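Local structure of Zn-dependent hydrolase of metallo-beta-lactamase superfamily TM0207 (Thermotoga maritima, 1VJN) at residues H66-K69 with G70-V74; H126-T129 with P130-E134; Y150-G153 with P154-K158; D187-L190 with K191-D194. The protein is probably a zinc-dependent hydrolase of the metallo-beta-lactamase superfamily, whose exact substrate and reaction remain to be established. All blocks are in the same frame, centred on the assembly; numbering follows the deposited sequence.

The four contacts show how loops enter and leave the helices and strands of a metallo-hydrolase fold. Contact 1 stands apart, leading into the edge strand 73-75 of the six-stranded sheet, with its centre about 31 Å from those of contacts 2 and 3 and about 36 Å from that of contact 4. The other three follow one another beside the eight-stranded sheet. Contacts 2 and 3 both start helices; their centres are about 14 Å apart, and Val127 CG2 meets Glu156 CB at 3.8 Å. Contacts 3 and 4, with centres about 12 Å apart, join where Pro154 O approaches Phe189 CD1 at 3.4 Å. In this superfamily the metal site usually lies at one edge of the beta sandwich, among loops; none of the four contacts includes a metal ion.

Contact 1. Residues H66-K69 with G70-V74; sequences HLVK and GNFRV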
ATOM      1  N   HIS A  66     -14.629   1.908  12.100  1.00 55.94           N
ATOM      2  CA  HIS A  66     -15.799   2.625  12.654  1.00 56.11           C
ATOM      3  C   HIS A  66     -15.571   4.152  12.925  1.00 53.40           C
ATOM      4  O   HIS A  66     -16.514   4.873  13.227  1.00 49.90           O
ATOM      5  CB  HIS A  66     -16.307   1.909  13.915  1.00 58.31           C
ATOM      6  CG  HIS A  66     -15.545   2.260  15.151  1.00 65.05           C
ATOM      7  ND1 HIS A  66     -14.335   1.681  15.471  1.00 66.88           N
ATOM      8  CD2 HIS A  66     -15.814   3.152  16.137  1.00 68.16           C
ATOM      9  CE1 HIS A  66     -13.895   2.195  16.606  1.00 71.43           C
ATOM     10  NE2 HIS A  66     -14.773   3.091  17.029  1.00 73.38           N
ATOM     11  N   LEU A  67     -14.332   4.637  12.808  1.00 51.39           N
ATOM     12  CA  LEU A  67     -14.031   6.060  12.981  1.00 49.72           C
ATOM     13  C   LEU A  67     -13.653   6.828  11.687  1.00 47.07           C
ATOM     14  O   LEU A  67     -13.319   8.014  11.754  1.00 48.34           O
ATOM     15  CB  LEU A  67     -12.902   6.212  13.991  1.00 51.13           C
ATOM     16  CG  LEU A  67     -13.217   5.797  15.432  1.00 57.80           C
ATOM     17  CD1 LEU A  67     -11.939   5.915  16.260  1.00 60.60           C
ATOM     18  CD2 LEU A  67     -14.357   6.627  16.071  1.00 60.75           C
ATOM     19  N   VAL A  68     -13.690   6.162  10.528  1.00 41.19           N
ATOM     20  CA  VAL A  68     -13.491   6.825   9.234  1.00 34.50           C
ATOM     21  C   VAL A  68     -14.812   7.493   8.899  1.00 28.55           C
ATOM     22  O   VAL A  68     -15.846   6.958   9.212  1.00 25.76           O
ATOM     23  CB  VAL A  68     -13.123   5.809   8.109  1.00 34.70           C
ATOM     24  CG1 VAL A  68     -12.972   6.497   6.753  1.00 31.57           C
ATOM     25  CG2 VAL A  68     -11.841   5.064   8.439  1.00 34.36           C
ATOM     26  N   LYS A  69     -14.796   8.641   8.252  1.00 24.36           N
ATOM     27  CA  LYS A  69     -16.062   9.311   7.942  1.00 24.25           C
ATOM     28  C   LYS A  69     -16.457   9.063   6.502  1.00 22.08           C
ATOM     29  O   LYS A  69     -15.661   8.597   5.700  1.00 22.00           O
ATOM     30  CB  LYS A  69     -15.953  10.813   8.194  1.00 25.61           C
ATOM     31  CG  LYS A  69     -15.758  11.193   9.645  1.00 33.62           C
ATOM     32  CD  LYS A  69     -15.126  12.602   9.768  1.00 43.98           C
ATOM     33  CE  LYS A  69     -15.241  13.142  11.201  1.00 51.93           C
ATOM     34  NZ  LYS A  69     -14.781  14.572  11.374  1.00 52.58           N
ATOM     35  N   GLY A  70     -17.675   9.442   6.171  1.00 20.54           N
ATOM     36  CA  GLY A  70     -18.214   9.275   4.854  1.00 19.63           C
ATOM     37  C   GLY A  70     -19.084   8.024   4.820  1.00 20.39           C
ATOM     38  O   GLY A  70     -19.124   7.225   5.767  1.00 21.66           O
ATOM     39  N   ASN A  71     -19.754   7.853   3.695  1.00 19.22           N
ATOM     40  CA  ASN A  71     -20.671   6.748   3.465  1.00 17.53           C
ATOM     41  C   ASN A  71     -19.957   5.815   2.519  1.00 20.65           C
ATOM     42  O   ASN A  71     -20.244   5.767   1.331  1.00 26.97           O
ATOM     43  CB  ASN A  71     -21.933   7.306   2.850  1.00 13.50           C
ATOM     44  CG  ASN A  71     -22.638   8.257   3.777  1.00 10.88           C
ATOM     45  OD1 ASN A  71     -22.646   8.038   4.965  1.00 15.79           O
ATOM     46  ND2 ASN A  71     -23.245   9.308   3.238  1.00  8.54           N
ATOM     47  N   PHE A  72     -19.009   5.063   3.046  1.00 18.01           N
ATOM     48  CA  PHE A  72     -18.091   4.324   2.190  1.00 17.21           C
ATOM     49  C   PHE A  72     -18.511   2.894   1.918  1.00 15.62           C
ATOM     50  O   PHE A  72     -19.341   2.326   2.601  1.00 14.01           O
ATOM     51  CB  PHE A  72     -16.673   4.359   2.765  1.00 16.45           C
ATOM     52  CG  PHE A  72     -16.607   4.082   4.237  1.00 20.59           C
ATOM     53  CD1 PHE A  72     -16.653   2.786   4.715  1.00 17.66           C
ATOM     54  CD2 PHE A  72     -16.502   5.115   5.139  1.00 20.69           C
ATOM     55  CE1 PHE A  72     -16.601   2.541   6.092  1.00 16.61           C
ATOM     56  CE2 PHE A  72     -16.467   4.879   6.503  1.00 17.70           C
ATOM     57  CZ  PHE A  72     -16.480   3.602   6.980  1.00 20.12           C
ATOM     58  N   ARG A  73     -17.946   2.351   0.854  1.00 15.14           N
ATOM     59  CA  ARG A  73     -18.003   0.949   0.542  1.00 17.31           C
ATOM     60  C   ARG A  73     -16.792   0.281   1.203  1.00 16.84           C
ATOM     61  O   ARG A  73     -15.651   0.698   0.993  1.00 18.34           O
ATOM     62  CB  ARG A  73     -17.936   0.762  -0.971  1.00 17.22           C
ATOM     63  CG  ARG A  73     -17.739  -0.648  -1.450  1.00 19.05           C
ATOM     64  CD  ARG A  73     -18.713  -1.595  -0.881  1.00 30.43           C
ATOM     65  NE  ARG A  73     -19.278  -2.434  -1.935  1.00 44.72           N
ATOM     66  CZ  ARG A  73     -18.969  -3.698  -2.144  1.00 32.05           C
ATOM     67  NH1 ARG A  73     -18.094  -4.342  -1.357  1.00 33.02           N
ATOM     68  NH2 ARG A  73     -19.583  -4.338  -3.118  1.00 46.31           N
ATOM     69  N   VAL A  74     -17.039  -0.733   2.035  1.00 15.66           N
ATOM     70  CA  VAL A  74     -15.954  -1.489   2.656  1.00 16.54           C
ATOM     71  C   VAL A  74     -15.673  -2.649   1.711  1.00 16.65           C
ATOM     72  O   VAL A  74     -16.602  -3.350   1.385  1.00 15.44           O
ATOM     73  CB  VAL A  74     -16.380  -2.090   3.984  1.00 15.28           C
ATOM     74  CG1 VAL A  74     -15.224  -2.995   4.551  1.00 18.37           C
ATOM     75  CG2 VAL A  74     -16.732  -1.000   4.940  1.00 19.79           C
TER
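With its CG placed between the backbone N and the carbonyl carbon (chi1 46°), Phe72 turns its ring back toward Val68, whose CG1 is directed away from its own N (chi1 178°) and toward Phe72 CE2. The two side chains cross at a slant. Val68 CB lies 3.8 Å from Phe72 CE2, and Val68 CG1 is 3.9 Å from that same Phe72 CE2, so this atom takes the closest apolar touch, with CD2 and CZ of the ring a little farther off.

The backbone comes at the ring differently. Val68 O lies at the edge, close to the ring plane, 3.5 Å from Phe72 CE2, and Lys69 O takes a similar position 3.6 Å from Phe72 CD2. Between them and the phenylalanine the chain swings round Gly70, at a positive phi of 98°. The loop is tied down beside it: Lys69 makes backbone hydrogen bonds with Val48 and Ala50, and Arg73 with Asp51 and Val53 as the edge strand begins.

No hydrogen bond spans the two segments. Two carbonyl oxygens facing the slightly positive C-H rim of an aromatic ring would probably add a weak electrostatic attraction to the van der Waals contact with Val68.

Contact 2. Residues H126-T129 with P130-E134; sequences HVLT and PAQVE
Leu128 and Thr129 are extended, and from Pro130 onward the backbone settles into helical angles, Thr129 being the N-cap. The first turn is closed by Val133 N, which donates to Thr129 O over 2.9 Å in an almost straight bond (174°).

Around this junction the side chains interlock. Thr129 OG1 sits between its own N and carbonyl carbon (chi1 62°), which brings it over the open end of the helix to accept from Gln132 N at 3.1 Å. Gln132 returns the favour: its chain, extended beyond CG, runs back toward the start of the helix, past Thr129 OG1, and OE1 receives Thr129 N at 3.1 Å, the donor standing well above the amide plane instead of on a lone pair. The same Gln132 OE1 lies 3.3 Å from His126 CE1, at the imidazole edge and in the plane of that ring, while amide and ring are turned 32° from each other. His126 is itself steadied by ND1, which donates to Val127 O at 2.7 Å, and by NE2, bonded to Thr93 O in strand 86-95.

On another flank Leu128 CB packs against Val133 CG2 at 3.7 Å, and Leu128 also touches Val160 of helix 154-163. The reciprocal Thr129-Gln132 bonds form a capping box, and the Leu128-Val133 contact, joining the residue before the N-cap to the fourth of the helix, is the accompanying hydrophobic staple.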
ATOM      1  N   HIS A 126       5.207 -13.581   1.342  1.00 16.53           N
ATOM      2  CA  HIS A 126       6.049 -14.415   0.452  1.00 20.08           C
ATOM      3  C   HIS A 126       6.146 -13.619  -0.847  1.00 18.81           C
ATOM      4  O   HIS A 126       5.345 -12.731  -1.113  1.00 15.91           O
ATOM      5  CB  HIS A 126       5.418 -15.809   0.160  1.00 19.83           C
ATOM      6  CG  HIS A 126       4.038 -15.706  -0.431  1.00 24.03           C
ATOM      7  ND1 HIS A 126       3.812 -15.342  -1.739  1.00 29.04           N
ATOM      8  CD2 HIS A 126       2.811 -15.804   0.141  1.00 33.85           C
ATOM      9  CE1 HIS A 126       2.512 -15.274  -1.966  1.00 31.72           C
ATOM     10  NE2 HIS A 126       1.880 -15.562  -0.843  1.00 31.28           N
ATOM     11  N   VAL A 127       7.160 -13.888  -1.629  1.00 17.88           N
ATOM     12  CA  VAL A 127       7.285 -13.235  -2.941  1.00 20.73           C
ATOM     13  C   VAL A 127       6.053 -13.631  -3.749  1.00 17.65           C
ATOM     14  O   VAL A 127       5.659 -14.779  -3.695  1.00 19.57           O
ATOM     15  CB  VAL A 127       8.574 -13.705  -3.633  1.00 23.65           C
ATOM     16  CG1 VAL A 127       8.612 -13.289  -5.113  1.00 27.72           C
ATOM     17  CG2 VAL A 127       9.810 -13.166  -2.865  1.00 27.36           C
ATOM     18  N   LEU A 128       5.421 -12.725  -4.470  1.00 18.03           N
ATOM     19  CA  LEU A 128       4.280 -13.102  -5.343  1.00 17.33           C
ATOM     20  C   LEU A 128       4.536 -14.311  -6.283  1.00 16.69           C
ATOM     21  O   LEU A 128       5.613 -14.456  -6.829  1.00 13.94           O
ATOM     22  CB  LEU A 128       3.875 -11.934  -6.243  1.00 21.69           C
ATOM     23  CG  LEU A 128       3.416 -10.684  -5.478  1.00 19.85           C
ATOM     24  CD1 LEU A 128       3.298  -9.468  -6.368  1.00 18.34           C
ATOM     25  CD2 LEU A 128       2.128 -10.920  -4.783  1.00 20.77           C
ATOM     26  N   THR A 129       3.524 -15.142  -6.492  1.00 15.31           N
ATOM     27  CA  THR A 129       3.624 -16.260  -7.440  1.00 13.66           C
ATOM     28  C   THR A 129       3.447 -15.686  -8.844  1.00 11.54           C
ATOM     29  O   THR A 129       2.912 -14.562  -9.012  1.00 12.11           O
ATOM     30  CB  THR A 129       2.503 -17.304  -7.201  1.00 15.28           C
ATOM     31  OG1 THR A 129       1.249 -16.671  -7.410  1.00 15.35           O
ATOM     32  CG2 THR A 129       2.427 -17.788  -5.740  1.00 16.17           C
ATOM     33  N   PRO A 130       3.834 -16.446  -9.874  1.00  9.40           N
ATOM     34  CA  PRO A 130       3.562 -15.993 -11.238  1.00 12.31           C
ATOM     35  C   PRO A 130       2.068 -15.628 -11.488  1.00 14.97           C
ATOM     36  O   PRO A 130       1.780 -14.667 -12.205  1.00 13.78           O
ATOM     37  CB  PRO A 130       4.026 -17.168 -12.086  1.00 12.67           C
ATOM     38  CG  PRO A 130       5.109 -17.822 -11.242  1.00  9.08           C
ATOM     39  CD  PRO A 130       4.561 -17.717  -9.841  1.00 11.63           C
ATOM     40  N   ALA A 131       1.122 -16.417 -10.950  1.00 15.59           N
ATOM     41  CA  ALA A 131      -0.304 -16.102 -11.101  1.00 14.26           C
ATOM     42  C   ALA A 131      -0.601 -14.794 -10.485  1.00 14.53           C
ATOM     43  O   ALA A 131      -1.333 -13.995 -11.069  1.00 12.66           O
ATOM     44  CB  ALA A 131      -1.241 -17.180 -10.461  1.00 15.56           C
ATOM     45  N   GLN A 132      -0.091 -14.583  -9.272  1.00 12.91           N
ATOM     46  CA  GLN A 132      -0.396 -13.339  -8.582  1.00 12.67           C
ATOM     47  C   GLN A 132       0.211 -12.102  -9.287  1.00 15.34           C
ATOM     48  O   GLN A 132      -0.424 -11.056  -9.372  1.00 19.00           O
ATOM     49  CB  GLN A 132       0.057 -13.411  -7.136  1.00 14.00           C
ATOM     50  CG  GLN A 132      -0.824 -14.303  -6.263  1.00 18.16           C
ATOM     51  CD  GLN A 132      -0.087 -14.857  -5.044  1.00 16.32           C
ATOM     52  OE1 GLN A 132       1.052 -14.486  -4.794  1.00 17.67           O
ATOM     53  NE2 GLN A 132      -0.745 -15.750  -4.300  1.00 17.67           N
ATOM     54  N   VAL A 133       1.442 -12.214  -9.777  1.00 17.08           N
ATOM     55  CA  VAL A 133       2.037 -11.162 -10.595  1.00 18.25           C
ATOM     56  C   VAL A 133       1.143 -10.901 -11.834  1.00 19.33           C
ATOM     57  O   VAL A 133       0.843  -9.754 -12.175  1.00 19.20           O
ATOM     58  CB  VAL A 133       3.446 -11.535 -11.060  1.00 18.51           C
ATOM     59  CG1 VAL A 133       3.941 -10.550 -12.088  1.00 18.62           C
ATOM     60  CG2 VAL A 133       4.412 -11.669  -9.882  1.00 21.02           C
ATOM     61  N   GLU A 134       0.703 -11.974 -12.482  1.00 20.13           N
ATOM     62  CA  GLU A 134      -0.083 -11.887 -13.720  1.00 20.83           C
ATOM     63  C   GLU A 134      -1.408 -11.152 -13.486  1.00 21.86           C
ATOM     64  O   GLU A 134      -1.793 -10.286 -14.261  1.00 15.21           O
ATOM     65  CB  GLU A 134      -0.333 -13.289 -14.247  1.00 21.88           C
ATOM     66  CG  GLU A 134      -1.090 -13.380 -15.557  1.00 20.54           C
ATOM     67  CD  GLU A 134      -1.173 -14.822 -16.084  1.00 25.24           C
ATOM     68  OE1 GLU A 134      -1.090 -15.792 -15.286  1.00 27.21           O
ATOM     69  OE2 GLU A 134      -1.314 -14.990 -17.308  1.00 29.34           O
TER

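Contact 3. Residues Y150-G153 with P154-K158; sequences YTIG and PKEAK
Ile152 and Glu156 lie slantwise against each other, the isoleucine sending one branch to the carboxylate and the other past it. Glu156, extended beyond CG, reaches back toward the start of its helix, so that OE1 comes 3.7 Å from Ile152 CB, with Ile152 CG2 4.1 Å from Glu156 CD. There Glu156 OE1 accepts from Gly153 N at 3.1 Å in a nearly straight bond (170°), the donor meeting the oxygen on its anti side and 24° out of the carboxylate plane. Gly153, the N-cap, has no side chain to complete the reciprocal half of a capping box. A carboxylate here would probably also be favoured by the helix dipole.

The other branch of Ile152 turns inward: CG1 lies between N and the carbonyl carbon (chi1 49°), and Ile152 CD1 lies 4.0 Å from Ala157 CB, a hydrophobic staple between the residue before the N-cap and the fourth of the helix. Nearby, Ala157 N donates to Gly153 O at 2.9 Å, the first i+4 bond of the helix.

Ile152 and Ala157 both pack on Val144 of strand 141-145, whereas Pro154 and Ala157 meet Phe189 of helix 187-190. The start of helix 154-163 thus packs on both that central strand and the short helix.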
ATOM      1  N   TYR A 150       7.264 -10.965  10.022  1.00 23.89           N
ATOM      2  CA  TYR A 150       5.803 -11.014   9.919  1.00 24.96           C
ATOM      3  C   TYR A 150       5.356 -10.774   8.472  1.00 24.76           C
ATOM      4  O   TYR A 150       4.221 -11.047   8.111  1.00 25.80           O
ATOM      5  CB  TYR A 150       5.213  -9.928  10.821  1.00 21.99           C
ATOM      6  CG  TYR A 150       5.845 -10.016  12.167  1.00 26.54           C
ATOM      7  CD1 TYR A 150       5.588 -11.104  12.997  1.00 24.44           C
ATOM      8  CD2 TYR A 150       6.779  -9.065  12.588  1.00 26.61           C
ATOM      9  CE1 TYR A 150       6.207 -11.223  14.239  1.00 28.96           C
ATOM     10  CE2 TYR A 150       7.396  -9.166  13.816  1.00 33.71           C
ATOM     11  CZ  TYR A 150       7.115 -10.246  14.642  1.00 34.98           C
ATOM     12  OH  TYR A 150       7.748 -10.358  15.865  1.00 37.65           O
ATOM     13  N   THR A 151       6.252 -10.215   7.675  1.00 21.05           N
ATOM     14  CA  THR A 151       6.052 -10.011   6.248  1.00 22.65           C
ATOM     15  C   THR A 151       7.343 -10.348   5.567  1.00 20.03           C
ATOM     16  O   THR A 151       8.306 -10.764   6.191  1.00 20.80           O
ATOM     17  CB  THR A 151       5.699  -8.526   5.939  1.00 20.74           C
ATOM     18  OG1 THR A 151       6.818  -7.663   6.242  1.00 22.13           O
ATOM     19  CG2 THR A 151       4.550  -8.016   6.847  1.00 19.85           C
ATOM     20  N   ILE A 152       7.388 -10.104   4.277  1.00 19.37           N
ATOM     21  CA  ILE A 152       8.624 -10.173   3.537  1.00 18.92           C
ATOM     22  C   ILE A 152       9.607  -9.154   4.073  1.00 17.45           C
ATOM     23  O   ILE A 152       9.218  -8.189   4.747  1.00 18.44           O
ATOM     24  CB  ILE A 152       8.389  -9.952   2.039  1.00 19.03           C
ATOM     25  CG1 ILE A 152       7.526  -8.708   1.752  1.00 19.45           C
ATOM     26  CG2 ILE A 152       7.674 -11.162   1.445  1.00 17.28           C
ATOM     27  CD1 ILE A 152       7.454  -8.327   0.253  1.00 19.96           C
ATOM     28  N   GLY A 153      10.865  -9.420   3.780  1.00 18.29           N
ATOM     29  CA  GLY A 153      11.991  -8.607   4.143  1.00 16.46           C
ATOM     30  C   GLY A 153      12.410  -7.777   2.956  1.00 18.94           C
ATOM     31  O   GLY A 153      11.761  -7.808   1.893  1.00 22.36           O
ATOM     32  N   PRO A 154      13.501  -7.036   3.134  1.00 18.07           N
ATOM     33  CA  PRO A 154      13.973  -6.085   2.142  1.00 20.01           C
ATOM     34  C   PRO A 154      14.322  -6.659   0.759  1.00 20.61           C
ATOM     35  O   PRO A 154      13.920  -6.080  -0.244  1.00 15.51           O
ATOM     36  CB  PRO A 154      15.213  -5.447   2.818  1.00 17.99           C
ATOM     37  CG  PRO A 154      15.592  -6.321   3.925  1.00 25.74           C
ATOM     38  CD  PRO A 154      14.335  -7.038   4.339  1.00 20.61           C
ATOM     39  N   LYS A 155      15.071  -7.769   0.694  1.00 17.80           N
ATOM     40  CA  LYS A 155      15.435  -8.300  -0.581  1.00 20.05           C
ATOM     41  C   LYS A 155      14.240  -8.867  -1.327  1.00 17.81           C
ATOM     42  O   LYS A 155      14.126  -8.706  -2.530  1.00 16.04           O
ATOM     43  CB  LYS A 155      16.516  -9.352  -0.418  1.00 22.37           C
ATOM     44  CG  LYS A 155      17.789  -8.815   0.256  1.00 29.40           C
ATOM     45  CD  LYS A 155      18.937  -9.857   0.215  1.00 31.98           C
ATOM     46  CE  LYS A 155      20.343  -9.194   0.429  1.00 43.43           C
ATOM     47  NZ  LYS A 155      21.515 -10.129   0.154  1.00 41.31           N
ATOM     48  N   GLU A 156      13.325  -9.523  -0.613  1.00 16.73           N
ATOM     49  CA  GLU A 156      12.140 -10.061  -1.238  1.00 17.76           C
ATOM     50  C   GLU A 156      11.239  -8.905  -1.681  1.00 17.44           C
ATOM     51  O   GLU A 156      10.541  -9.032  -2.666  1.00 17.17           O
ATOM     52  CB  GLU A 156      11.350 -10.923  -0.261  1.00 18.58           C
ATOM     53  CG  GLU A 156      12.023 -12.232   0.130  1.00 27.30           C
ATOM     54  CD  GLU A 156      11.361 -12.854   1.357  1.00 34.92           C
ATOM     55  OE1 GLU A 156      11.343 -12.219   2.465  1.00 37.27           O
ATOM     56  OE2 GLU A 156      10.854 -13.964   1.207  1.00 35.09           O
ATOM     57  N   ALA A 157      11.223  -7.791  -0.939  1.00 17.11           N
ATOM     58  CA  ALA A 157      10.387  -6.648  -1.363  1.00 16.04           C
ATOM     59  C   ALA A 157      10.892  -6.041  -2.660  1.00 17.58           C
ATOM     60  O   ALA A 157      10.092  -5.684  -3.535  1.00 18.23           O
ATOM     61  CB  ALA A 157      10.303  -5.608  -0.304  1.00 14.39           C
ATOM     62  N   LYS A 158      12.199  -5.911  -2.807  1.00 18.85           N
ATOM     63  CA  LYS A 158      12.755  -5.419  -4.077  1.00 19.15           C
ATOM     64  C   LYS A 158      12.432  -6.387  -5.237  1.00 17.47           C
ATOM     65  O   LYS A 158      12.179  -5.958  -6.355  1.00 18.54           O
ATOM     66  CB  LYS A 158      14.274  -5.209  -4.007  1.00 18.53           C
ATOM     67  CG  LYS A 158      14.842  -4.473  -5.211  1.00 21.24           C
ATOM     68  CD  LYS A 158      16.354  -4.245  -5.068  1.00 26.21           C
ATOM     69  CE  LYS A 158      16.938  -3.495  -6.259  1.00 33.78           C
ATOM     70  NZ  LYS A 158      16.402  -4.058  -7.518  1.00 36.20           N
TER

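Contact 4. Residues D187-L190 with K191-D194; sequences DDFL and KLFD
Phe189 and Phe193 make the tight half of this contact, one helical turn apart in sequence. The edge of Phe193 is directed at the face of Phe189 in a T-shaped stack, with ring centroids 4.8 Å apart and planes at 69°. Phe193 CE1 does most of the touching, lying over the Phe189 face toward its rim, 3.4 Å from Phe189 CZ. Phe189 can offer that face because its CG is anti to N (chi1 -177°), carrying the ring outward and toward the C-terminal end, where Phe193 follows. Phe189 is buried and Phe193 partly so; both rings touch Ile169 of strand 168-172, and Leu190 beside them packs on Val214 and Val216.

The backbone is equally compact. Lys191 N donates to Asp187 O at 3.1 Å, a bond spanning four residues; the next two span three, Leu192 N donating to Phe189 O at 3.0 Å and Phe193 N to Leu190 O at 3.2 Å, each donor standing above the carbonyl plane. Phe189 O also faces the edge of the Phe193 ring.

Toward solvent the contact loosens. The stem of Lys191 is still held close, CG 3.2 Å from Asp188 O, but beyond it the chain bends away, leaving NZ 6.5 Å from Asp188 OD1, too far for a salt bridge. Asp187 has a long, weak ion pair with Arg198. The Leu192 side chain meets the Phe189 ring only loosely, 4.5 Å from Leu192 CD1 to Phe189 CD1.

Taken together, this is a short helix that ends in a type I beta turn from Leu190 to Phe193, with an i, i+4 edge-to-face phenylalanine pair spanning the junction.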
ATOM      1  N   ASP A 187      16.241   1.288   6.574  1.00 18.26           N
ATOM      2  CA  ASP A 187      17.577   1.435   5.983  1.00 21.74           C
ATOM      3  C   ASP A 187      18.074   0.161   5.287  1.00 22.83           C
ATOM      4  O   ASP A 187      18.830   0.253   4.322  1.00 17.17           O
ATOM      5  CB  ASP A 187      18.590   1.857   7.049  1.00 25.59           C
ATOM      6  CG  ASP A 187      18.398   3.311   7.532  1.00 36.36           C
ATOM      7  OD1 ASP A 187      17.507   4.057   7.026  1.00 42.05           O
ATOM      8  OD2 ASP A 187      19.127   3.794   8.440  1.00 50.97           O
ATOM      9  N   ASP A 188      17.645  -1.027   5.757  1.00 23.42           N
ATOM     10  CA  ASP A 188      18.028  -2.292   5.102  1.00 21.98           C
ATOM     11  C   ASP A 188      17.439  -2.443   3.713  1.00 19.69           C
ATOM     12  O   ASP A 188      17.989  -3.093   2.858  1.00 23.00           O
ATOM     13  CB  ASP A 188      17.572  -3.499   5.930  1.00 24.28           C
ATOM     14  CG  ASP A 188      18.378  -3.680   7.193  1.00 23.07           C
ATOM     15  OD1 ASP A 188      19.199  -2.799   7.542  1.00 37.76           O
ATOM     16  OD2 ASP A 188      18.249  -4.681   7.921  1.00 39.69           O
ATOM     17  N   PHE A 189      16.277  -1.885   3.494  1.00 18.52           N
ATOM     18  CA  PHE A 189      15.698  -1.842   2.160  1.00 16.55           C
ATOM     19  C   PHE A 189      16.358  -0.751   1.326  1.00 15.04           C
ATOM     20  O   PHE A 189      16.712  -0.959   0.157  1.00 18.20           O
ATOM     21  CB  PHE A 189      14.217  -1.620   2.332  1.00 14.41           C
ATOM     22  CG  PHE A 189      13.430  -1.603   1.068  1.00 16.04           C
ATOM     23  CD1 PHE A 189      13.316  -2.731   0.286  1.00 16.23           C
ATOM     24  CD2 PHE A 189      12.725  -0.444   0.695  1.00 19.45           C
ATOM     25  CE1 PHE A 189      12.558  -2.719  -0.850  1.00 20.59           C
ATOM     26  CE2 PHE A 189      11.973  -0.426  -0.458  1.00 21.01           C
ATOM     27  CZ  PHE A 189      11.873  -1.556  -1.227  1.00 19.25           C
ATOM     28  N   LEU A 190      16.561   0.421   1.912  1.00 18.74           N
ATOM     29  CA  LEU A 190      17.117   1.562   1.150  1.00 19.77           C
ATOM     30  C   LEU A 190      18.497   1.289   0.555  1.00 19.55           C
ATOM     31  O   LEU A 190      18.829   1.785  -0.522  1.00 19.93           O
ATOM     32  CB  LEU A 190      17.193   2.828   2.020  1.00 19.41           C
ATOM     33  CG  LEU A 190      15.876   3.275   2.641  1.00 22.21           C
ATOM     34  CD1 LEU A 190      16.053   4.567   3.464  1.00 18.24           C
ATOM     35  CD2 LEU A 190      14.809   3.454   1.584  1.00 25.93           C
ATOM     36  N   LYS A 191      19.319   0.533   1.271  1.00 21.21           N
ATOM     37  CA  LYS A 191      20.645   0.192   0.783  1.00 21.14           C
ATOM     38  C   LYS A 191      20.641  -0.630  -0.528  1.00 20.20           C
ATOM     39  O   LYS A 191      21.665  -0.761  -1.176  1.00 18.89           O
ATOM     40  CB  LYS A 191      21.487  -0.500   1.870  1.00 24.36           C
ATOM     41  CG  LYS A 191      20.881  -1.762   2.466  1.00 35.74           C
ATOM     42  CD  LYS A 191      21.894  -2.902   2.659  1.00 48.06           C
ATOM     43  CE  LYS A 191      23.086  -2.532   3.544  1.00 52.50           C
ATOM     44  NZ  LYS A 191      24.217  -3.541   3.399  1.00 57.60           N
ATOM     45  N   LEU A 192      19.482  -1.126  -0.951  1.00 19.99           N
ATOM     46  CA  LEU A 192      19.399  -1.947  -2.148  1.00 18.13           C
ATOM     47  C   LEU A 192      19.160  -1.137  -3.401  1.00 18.92           C
ATOM     48  O   LEU A 192      19.109  -1.692  -4.500  1.00 21.94           O
ATOM     49  CB  LEU A 192      18.278  -2.980  -1.968  1.00 16.02           C
ATOM     50  CG  LEU A 192      18.443  -3.927  -0.768  1.00 21.71           C
ATOM     51  CD1 LEU A 192      17.180  -4.815  -0.625  1.00 27.79           C
ATOM     52  CD2 LEU A 192      19.733  -4.784  -0.863  1.00 24.84           C
ATOM     53  N   PHE A 193      18.992   0.175  -3.240  1.00 20.41           N
ATOM     54  CA  PHE A 193      18.697   1.078  -4.343  1.00 21.14           C
ATOM     55  C   PHE A 193      19.754   2.191  -4.425  1.00 22.90           C
ATOM     56  O   PHE A 193      20.490   2.454  -3.478  1.00 19.58           O
ATOM     57  CB  PHE A 193      17.307   1.699  -4.196  1.00 22.22           C
ATOM     58  CG  PHE A 193      16.183   0.683  -4.089  1.00 26.18           C
ATOM     59  CD1 PHE A 193      15.804   0.187  -2.856  1.00 23.62           C
ATOM     60  CD2 PHE A 193      15.493   0.257  -5.222  1.00 25.46           C
ATOM     61  CE1 PHE A 193      14.776  -0.740  -2.750  1.00 19.80           C
ATOM     62  CE2 PHE A 193      14.467  -0.682  -5.129  1.00 22.41           C
ATOM     63  CZ  PHE A 193      14.099  -1.178  -3.889  1.00 21.23           C
ATOM     64  N   ASP A 194      19.805   2.842  -5.575  1.00 25.33           N
ATOM     65  CA  ASP A 194      20.854   3.822  -5.859  1.00 28.23           C
ATOM     66  C   ASP A 194      20.571   5.198  -5.233  1.00 26.26           C
ATOM     67  O   ASP A 194      21.493   5.992  -4.952  1.00 27.61           O
ATOM     68  CB  ASP A 194      21.035   3.930  -7.382  1.00 31.74           C
ATOM     69  CG  ASP A 194      21.601   2.630  -8.004  1.00 44.62           C
ATOM     70  OD1 ASP A 194      22.592   2.059  -7.456  1.00 50.61           O
ATOM     71  OD2 ASP A 194      21.119   2.117  -9.051  1.00 57.87           O
TER